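Local coordinates for protein amidohydrolase (Brucella melitensis biovar Abortus, PDB 4F0L) that is probably a metal-dependent deaminase of the amidohydrolase superfamily, related to formimidoylglutamate deiminase, and binds an iron ion, at residues L64-F69 and V125-Y130; P165-H170 and E190-L195; L211-H216 and A236-H241. All blocks are in the same frame, centred on the assembly; numbering follows the deposited sequence.

How the contacts relate
The three contacts come one after another along the chain and lie in one TIM-barrel domain of the amidohydrolase family. Contact 1 joins strands 56-66 and 122-129. Contact 2 packs helix 189-203 on strand 160-167, and contact 3 joins strands 210-215 and 238-242. Strands 122-129, 160-167 and 210-215 are neighbours in order, so the set walks round the barrel wall. The centres of contacts 1 and 3 are about 11 Å apart, as are those of contacts 2 and 3; contacts 1 and 2 are about 16 Å apart. Contacts 1 and 3 share the iron and two waters and build the metal site at one end of the barrel; contact 2 packs a helix on the strand between them.

Contact 1. Residues L64-F69 and V125-Y130; sequences LHSHAF and VGEFHY. With FE (Fe (III) ion), chain E.
The His-x-His metal motif of the amidohydrolase barrel spans the end of strand 56-66, and this contact fixes it against strand 122-129. His65 NE2 and His67 NE2 each bind the iron at 2.2 Å, and two waters are also ligands. The His67 ring is held from behind: ND1 donates to Phe128 O at 3.0 Å, with the oxygen lying in the ring plane. This sets the ring rotation and leaves NE2 for the metal. Tyr130 CE2 lies over one face of the same ring. His65 CG stands anti to the backbone N (chi1 -172°), which brings the ring edge over the Phe128 face, with CE1 3.2 Å from CD2 of Phe128. Glu127 bends at chi2 and ties the end of the strand to the residues just past it: OE1 accepts from Ser66 OG at 2.8 Å, and OE2 uses its syn lone pair for Ala68 N at 2.7 Å. Phe128 N bonds to Ser66 O, while Ser66 N to Gly126 O is weak. Phe69 turns its edge to the face of Tyr130, with ring planes at 84°. His241 and Asp329 complete the protein ligands. Helix 103-119 packs on Ser66 and Ala68, and strand 160-167 lies along the other side of strand 122-129.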
# COMPACT_ATOMS: atom_id res chain seq x y z
N LEU B 64 8.64 -2.94 15.64
CA LEU B 64 8.64 -2.72 17.09
C LEU B 64 7.35 -3.10 17.83
O LEU B 64 7.28 -2.90 19.02
CB LEU B 64 9.07 -1.28 17.42
CG LEU B 64 8.36 -0.09 16.79
CD1 LEU B 64 6.85 -0.27 16.82
CD2 LEU B 64 8.79 1.15 17.56
N HIS B 65 6.35 -3.67 17.14
CA HIS B 65 5.05 -3.99 17.78
C HIS B 65 4.32 -4.98 16.93
O HIS B 65 3.95 -4.69 15.78
CB HIS B 65 4.20 -2.75 17.92
CG HIS B 65 2.94 -2.93 18.72
ND1 HIS B 65 2.95 -3.02 20.08
CD2 HIS B 65 1.61 -2.99 18.34
CE1 HIS B 65 1.69 -3.18 20.52
NE2 HIS B 65 0.87 -3.13 19.46
N SER B 66 4.14 -6.16 17.50
CA SER B 66 3.54 -7.32 16.86
C SER B 66 2.71 -8.11 17.87
O SER B 66 3.10 -8.27 19.01
CB SER B 66 4.63 -8.21 16.28
OG SER B 66 4.18 -9.51 15.99
N HIS B 67 1.54 -8.57 17.42
CA HIS B 67 0.81 -9.65 18.08
C HIS B 67 0.78 -10.80 17.15
O HIS B 67 -0.07 -10.86 16.25
CB HIS B 67 -0.61 -9.21 18.42
CG HIS B 67 -0.69 -7.83 18.98
ND1 HIS B 67 -0.06 -7.48 20.11
CD2 HIS B 67 -1.33 -6.70 18.51
CE1 HIS B 67 -0.31 -6.17 20.35
NE2 HIS B 67 -1.08 -5.71 19.38
N ALA B 68 1.66 -11.76 17.39
CA ALA B 68 1.96 -12.79 16.40
C ALA B 68 0.71 -13.58 16.00
O ALA B 68 0.51 -13.85 14.83
CB ALA B 68 3.04 -13.74 16.88
N PHE B 69 -0.16 -13.90 16.95
CA PHE B 69 -1.33 -14.74 16.65
C PHE B 69 -2.29 -14.12 15.65
O PHE B 69 -2.97 -14.83 14.94
CB PHE B 69 -2.08 -15.17 17.93
CG PHE B 69 -2.88 -14.07 18.58
CD1 PHE B 69 -4.19 -13.85 18.23
CD2 PHE B 69 -2.31 -13.26 19.57
CE1 PHE B 69 -4.92 -12.84 18.84
CE2 PHE B 69 -3.03 -12.26 20.18
CZ PHE B 69 -4.34 -12.04 19.81
N VAL B 125 11.99 -8.26 16.14
CA VAL B 125 10.60 -8.04 16.42
C VAL B 125 10.40 -7.73 17.88
O VAL B 125 11.05 -8.30 18.75
CB VAL B 125 9.70 -9.23 15.97
CG1 VAL B 125 10.07 -10.53 16.69
CG2 VAL B 125 8.22 -8.85 16.17
N GLY B 126 9.49 -6.79 18.11
CA GLY B 126 9.00 -6.46 19.45
C GLY B 126 7.67 -7.10 19.65
O GLY B 126 6.66 -6.61 19.17
N GLU B 127 7.67 -8.28 20.26
CA GLU B 127 6.48 -9.08 20.42
C GLU B 127 5.73 -8.69 21.70
O GLU B 127 6.16 -8.99 22.80
CB GLU B 127 6.81 -10.57 20.46
CG GLU B 127 5.59 -11.48 20.47
CD GLU B 127 4.68 -11.33 19.25
OE1 GLU B 127 5.19 -11.09 18.12
OE2 GLU B 127 3.45 -11.45 19.42
N PHE B 128 4.63 -8.01 21.50
CA PHE B 128 3.80 -7.42 22.54
C PHE B 128 2.80 -8.53 22.83
O PHE B 128 1.73 -8.65 22.19
CB PHE B 128 3.15 -6.15 21.95
CG PHE B 128 2.43 -5.27 22.94
CD1 PHE B 128 1.14 -5.58 23.35
CD2 PHE B 128 2.97 -4.09 23.35
CE1 PHE B 128 0.43 -4.73 24.21
CE2 PHE B 128 2.28 -3.23 24.19
CZ PHE B 128 1.00 -3.55 24.62
N HIS B 129 3.18 -9.35 23.81
CA HIS B 129 2.66 -10.69 23.95
C HIS B 129 1.65 -10.83 25.07
O HIS B 129 2.03 -10.78 26.26
CB HIS B 129 3.84 -11.62 24.25
CG HIS B 129 3.43 -13.03 24.52
ND1 HIS B 129 2.75 -13.75 23.62
CD2 HIS B 129 3.60 -13.84 25.64
CE1 HIS B 129 2.52 -14.98 24.12
NE2 HIS B 129 3.03 -15.03 25.36
N TYR B 130 0.38 -11.00 24.72
CA TYR B 130 -0.65 -11.11 25.77
C TYR B 130 -1.44 -12.41 25.79
O TYR B 130 -2.34 -12.56 26.60
CB TYR B 130 -1.61 -9.91 25.75
CG TYR B 130 -2.37 -9.62 24.49
CD1 TYR B 130 -3.55 -10.29 24.18
CD2 TYR B 130 -1.98 -8.59 23.64
CE1 TYR B 130 -4.27 -9.99 23.03
CE2 TYR B 130 -2.71 -8.27 22.50
CZ TYR B 130 -3.85 -8.96 22.21
OH TYR B 130 -4.56 -8.64 21.08
FE FE E . -1.25 -3.54 19.17
O HOH W 1 -2.42 -1.91 18.33
O HOH W 2 -3.42 -4.21 19.09

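Contact 2. Residues P165-H170 and E190-L195; sequences PVFYAH and ERFARL
Phe192 reaches from helix 189-203 to strand 160-167 and lies between Pro165 and Phe167. These three residues make most of the contact. A chi1 of -176° sends the Phe192 ring out from the helix to the strand backbone. Its rim meets a strand carbonyl: CZ is 3.3 Å from Pro165 O, which lies near the ring plane. Val166 O lies 3.5 Å from CE1 of Phe192. Phe167 meets one face of this ring. Its CB sits over the centre, 4.0 Å from the centroid, in a CH-pi contact. Its own ring then turns an edge to the Phe192 face, with planes at 87° and CD1 3.8 Å from CG of Phe192. Pro165 CB touches CE1 of Phe192 at 4.1 Å, from the other side of the ring plane to Phe167 CB. Leu195 CD2 adds a looser contact to Pro165 CB, one turn further along the helix. The strand and helix segments run almost antiparallel, at 174°, as expected where a barrel strand leads to the helix that packs on its outer side. Strand 210-215 and helix 223-229 flank the pair: Val213 and Val229 touch Phe192, and Val229 also touches Phe167. Ile196 and Cys199, further along helix 189-203, pack on Pro165.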
# COMPACT_ATOMS: atom_id res chain seq x y z
N PRO B 165 6.24 -9.24 27.41
CA PRO B 165 5.03 -9.86 27.96
C PRO B 165 4.12 -8.78 28.51
O PRO B 165 4.58 -7.87 29.21
CB PRO B 165 5.59 -10.74 29.10
CG PRO B 165 6.99 -11.04 28.68
CD PRO B 165 7.44 -9.73 28.10
N VAL B 166 2.83 -8.92 28.22
CA VAL B 166 1.83 -7.91 28.53
C VAL B 166 1.14 -8.14 29.91
O VAL B 166 0.73 -9.28 30.29
CB VAL B 166 0.76 -7.89 27.44
CG1 VAL B 166 -0.39 -6.93 27.78
CG2 VAL B 166 1.39 -7.50 26.09
N PHE B 167 1.06 -7.06 30.66
CA PHE B 167 0.31 -7.06 31.89
C PHE B 167 -1.07 -6.53 31.59
O PHE B 167 -1.21 -5.41 31.07
CB PHE B 167 0.96 -6.20 33.00
CG PHE B 167 0.15 -6.22 34.26
CD1 PHE B 167 0.22 -7.29 35.12
CD2 PHE B 167 -0.80 -5.23 34.49
CE1 PHE B 167 -0.57 -7.35 36.25
CE2 PHE B 167 -1.61 -5.28 35.60
CZ PHE B 167 -1.49 -6.35 36.49
N TYR B 168 -2.08 -7.31 31.95
CA TYR B 168 -3.49 -7.02 31.65
C TYR B 168 -4.35 -7.55 32.80
O TYR B 168 -4.28 -8.73 33.12
CB TYR B 168 -3.88 -7.74 30.37
CG TYR B 168 -5.15 -7.32 29.66
CD1 TYR B 168 -6.39 -7.33 30.28
CD2 TYR B 168 -5.10 -6.95 28.33
CE1 TYR B 168 -7.54 -6.95 29.61
CE2 TYR B 168 -6.24 -6.58 27.66
CZ TYR B 168 -7.44 -6.57 28.31
OH TYR B 168 -8.54 -6.21 27.59
N ALA B 169 -5.16 -6.69 33.41
CA ALA B 169 -5.97 -7.12 34.57
C ALA B 169 -7.41 -6.59 34.59
O ALA B 169 -8.19 -7.04 35.42
CB ALA B 169 -5.26 -6.72 35.85
N HIS B 170 -7.77 -5.64 33.73
CA HIS B 170 -9.05 -4.93 33.81
C HIS B 170 -9.64 -4.60 32.47
O HIS B 170 -8.92 -4.51 31.45
CB HIS B 170 -8.85 -3.66 34.62
CG HIS B 170 -8.26 -3.93 35.96
ND1 HIS B 170 -8.98 -4.45 36.97
CD2 HIS B 170 -6.96 -3.83 36.42
CE1 HIS B 170 -8.20 -4.63 38.02
NE2 HIS B 170 -6.95 -4.26 37.68
N GLU B 190 1.84 -10.32 40.95
CA GLU B 190 2.62 -11.42 41.44
C GLU B 190 2.80 -12.52 40.37
O GLU B 190 3.92 -12.97 40.12
CB GLU B 190 1.98 -12.02 42.69
CG GLU B 190 2.84 -13.08 43.37
CD GLU B 190 2.60 -14.49 42.84
OE1 GLU B 190 1.58 -14.73 42.12
OE2 GLU B 190 3.46 -15.36 43.13
N ARG B 191 1.69 -12.96 39.76
CA ARG B 191 1.80 -14.01 38.75
C ARG B 191 2.51 -13.48 37.51
O ARG B 191 3.23 -14.24 36.84
CB ARG B 191 0.44 -14.58 38.37
CG ARG B 191 0.56 -15.83 37.50
CD ARG B 191 -0.76 -16.60 37.46
NE ARG B 191 -1.74 -15.91 36.63
CZ ARG B 191 -3.06 -16.10 36.68
NH1 ARG B 191 -3.58 -16.95 37.55
NH2 ARG B 191 -3.87 -15.41 35.87
N PHE B 192 2.36 -12.18 37.24
CA PHE B 192 3.10 -11.55 36.16
C PHE B 192 4.62 -11.58 36.39
O PHE B 192 5.37 -11.89 35.45
CB PHE B 192 2.63 -10.10 35.91
CG PHE B 192 3.30 -9.45 34.73
CD1 PHE B 192 2.90 -9.76 33.43
CD2 PHE B 192 4.34 -8.56 34.91
CE1 PHE B 192 3.53 -9.17 32.33
CE2 PHE B 192 4.97 -7.97 33.81
CZ PHE B 192 4.57 -8.28 32.52
N ALA B 193 5.08 -11.23 37.61
CA ALA B 193 6.53 -11.30 37.92
C ALA B 193 7.05 -12.74 37.70
O ALA B 193 8.11 -12.95 37.12
CB ALA B 193 6.85 -10.83 39.36
N ARG B 194 6.31 -13.73 38.15
CA ARG B 194 6.70 -15.12 37.94
C ARG B 194 6.77 -15.47 36.44
O ARG B 194 7.64 -16.18 36.00
CB ARG B 194 5.77 -16.06 38.70
CG ARG B 194 6.03 -16.11 40.21
CD ARG B 194 5.32 -17.30 40.87
NE ARG B 194 3.88 -17.05 40.97
CZ ARG B 194 2.92 -17.74 40.35
NH1 ARG B 194 1.65 -17.37 40.53
NH2 ARG B 194 3.19 -18.79 39.55
N LEU B 195 5.87 -14.91 35.64
CA LEU B 195 5.89 -15.16 34.19
C LEU B 195 7.13 -14.53 33.57
O LEU B 195 7.82 -15.17 32.76
CB LEU B 195 4.62 -14.59 33.55
CG LEU B 195 4.54 -14.63 32.02
CD1 LEU B 195 4.33 -16.05 31.56
CD2 LEU B 195 3.41 -13.73 31.58

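Contact 3. Residues L211-H216 and A236-H241; sequences LGVAPH and APVHIH. With FE (Fe (III) ion), chain E.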
# COMPACT_ATOMS: atom_id res chain seq x y z
N LEU B 211 14.39 -8.50 27.12
CA LEU B 211 13.12 -8.78 27.83
C LEU B 211 12.67 -7.51 28.51
O LEU B 211 13.36 -7.01 29.42
CB LEU B 211 13.28 -9.90 28.87
CG LEU B 211 12.06 -10.30 29.73
CD1 LEU B 211 10.94 -10.83 28.85
CD2 LEU B 211 12.43 -11.33 30.81
N GLY B 212 11.51 -6.98 28.08
CA GLY B 212 10.91 -5.83 28.74
C GLY B 212 9.52 -6.18 29.27
O GLY B 212 9.22 -7.36 29.43
N VAL B 213 8.70 -5.18 29.51
CA VAL B 213 7.31 -5.37 29.98
C VAL B 213 6.35 -4.48 29.20
O VAL B 213 6.75 -3.44 28.67
CB VAL B 213 7.16 -5.08 31.49
CG1 VAL B 213 8.15 -5.93 32.32
CG2 VAL B 213 7.34 -3.60 31.76
N ALA B 214 5.10 -4.93 29.10
CA ALA B 214 4.10 -4.26 28.29
C ALA B 214 2.78 -4.17 29.08
O ALA B 214 1.90 -4.98 28.90
CB ALA B 214 3.87 -5.00 26.97
N PRO B 215 2.65 -3.14 29.94
CA PRO B 215 1.31 -2.84 30.41
C PRO B 215 0.39 -2.61 29.23
O PRO B 215 0.72 -1.84 28.32
CB PRO B 215 1.49 -1.56 31.23
CG PRO B 215 2.85 -1.03 30.88
CD PRO B 215 3.66 -2.21 30.46
N HIS B 216 -0.73 -3.30 29.18
CA HIS B 216 -1.52 -3.30 27.94
C HIS B 216 -1.95 -1.92 27.49
O HIS B 216 -1.71 -1.52 26.34
CB HIS B 216 -2.74 -4.17 28.07
CG HIS B 216 -3.55 -4.24 26.83
ND1 HIS B 216 -4.61 -3.42 26.60
CD2 HIS B 216 -3.41 -5.03 25.70
CE1 HIS B 216 -5.13 -3.69 25.38
NE2 HIS B 216 -4.40 -4.67 24.83
N ALA B 236 15.10 -2.10 31.36
CA ALA B 236 14.65 -2.69 30.11
C ALA B 236 13.44 -1.89 29.60
O ALA B 236 12.83 -1.14 30.36
CB ALA B 236 14.28 -4.16 30.35
N PRO B 237 13.08 -2.08 28.32
CA PRO B 237 11.92 -1.34 27.79
C PRO B 237 10.56 -1.50 28.49
O PRO B 237 10.26 -2.55 29.05
CB PRO B 237 11.81 -1.83 26.34
CG PRO B 237 13.21 -2.25 25.98
CD PRO B 237 13.80 -2.80 27.26
N VAL B 238 9.76 -0.44 28.39
CA VAL B 238 8.35 -0.46 28.75
C VAL B 238 7.53 -0.01 27.51
O VAL B 238 7.76 1.07 26.98
CB VAL B 238 8.07 0.50 29.91
CG1 VAL B 238 6.57 0.51 30.28
CG2 VAL B 238 8.96 0.16 31.10
N HIS B 239 6.61 -0.85 27.07
CA HIS B 239 5.68 -0.52 25.97
C HIS B 239 4.27 -0.52 26.47
O HIS B 239 3.91 -1.31 27.36
CB HIS B 239 5.81 -1.53 24.85
CG HIS B 239 7.06 -1.40 24.06
ND1 HIS B 239 7.09 -1.56 22.71
CD2 HIS B 239 8.38 -1.18 24.45
CE1 HIS B 239 8.32 -1.38 22.26
NE2 HIS B 239 9.12 -1.15 23.32
N ILE B 240 3.45 0.37 25.92
CA ILE B 240 2.04 0.49 26.31
C ILE B 240 1.24 1.04 25.15
O ILE B 240 1.69 1.96 24.50
CB ILE B 240 1.90 1.41 27.55
CG1 ILE B 240 0.45 1.56 27.99
CG2 ILE B 240 2.50 2.79 27.29
CD1 ILE B 240 0.28 1.97 29.44
N HIS B 241 0.03 0.51 24.90
CA HIS B 241 -0.89 1.12 23.94
C HIS B 241 -1.43 2.38 24.56
O HIS B 241 -1.94 2.34 25.66
CB HIS B 241 -2.14 0.25 23.63
CG HIS B 241 -1.89 -1.02 22.84
ND1 HIS B 241 -2.29 -2.24 23.29
CD2 HIS B 241 -1.36 -1.22 21.56
CE1 HIS B 241 -1.97 -3.18 22.35
NE2 HIS B 241 -1.40 -2.55 21.31
FE FE E . -1.25 -3.54 19.17
O HOH W 1 -2.42 -1.91 18.33
O HOH W 2 -3.42 -4.21 19.09
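His216 and His241 meet at the metal end of two neighbouring barrel strands, 210-215 and 238-242. The backbones pair in part. Val213 N donates to Pro237 O at 3.1 Å, and Val213 O accepts from His239 N at 3.0 Å, so both polar backbone atoms of Val213 are used. Pro215 interrupts the pattern: its N has no hydrogen to give. His239 O receives a CA-H contact from Ala214 CA at 3.1 Å. Pro215 O is met in the same way by Ile240 CA. A further backbone bond forms one residue on, where His241 N donates to His216 O at 3.0 Å from above the carbonyl plane. On the other side, Gly212, Ala214 and His216 bond by backbone to strand 160-167, and Ala236 O accepts from Arg273 NE. Val213 and Val238 lie side by side, and Pro215 CD packs on Val238 CG1. His239 NE2 bonds to Ala379 O. At the metal, His241 NE2 binds the iron at 2.4 Å. The edge of its ring faces the flat side of His216, with planes at 73° and ND1 3.6 Å from NE2 of His216. A chi1 near 180° (-179°) swings the His216 ring away from its N and over the His241 edge. His241 is thus held by its backbone bond, the metal and the His216 face. This probably limits its ring rotation and keeps NE2 directed at the iron, beside His65, His67 and Asp329.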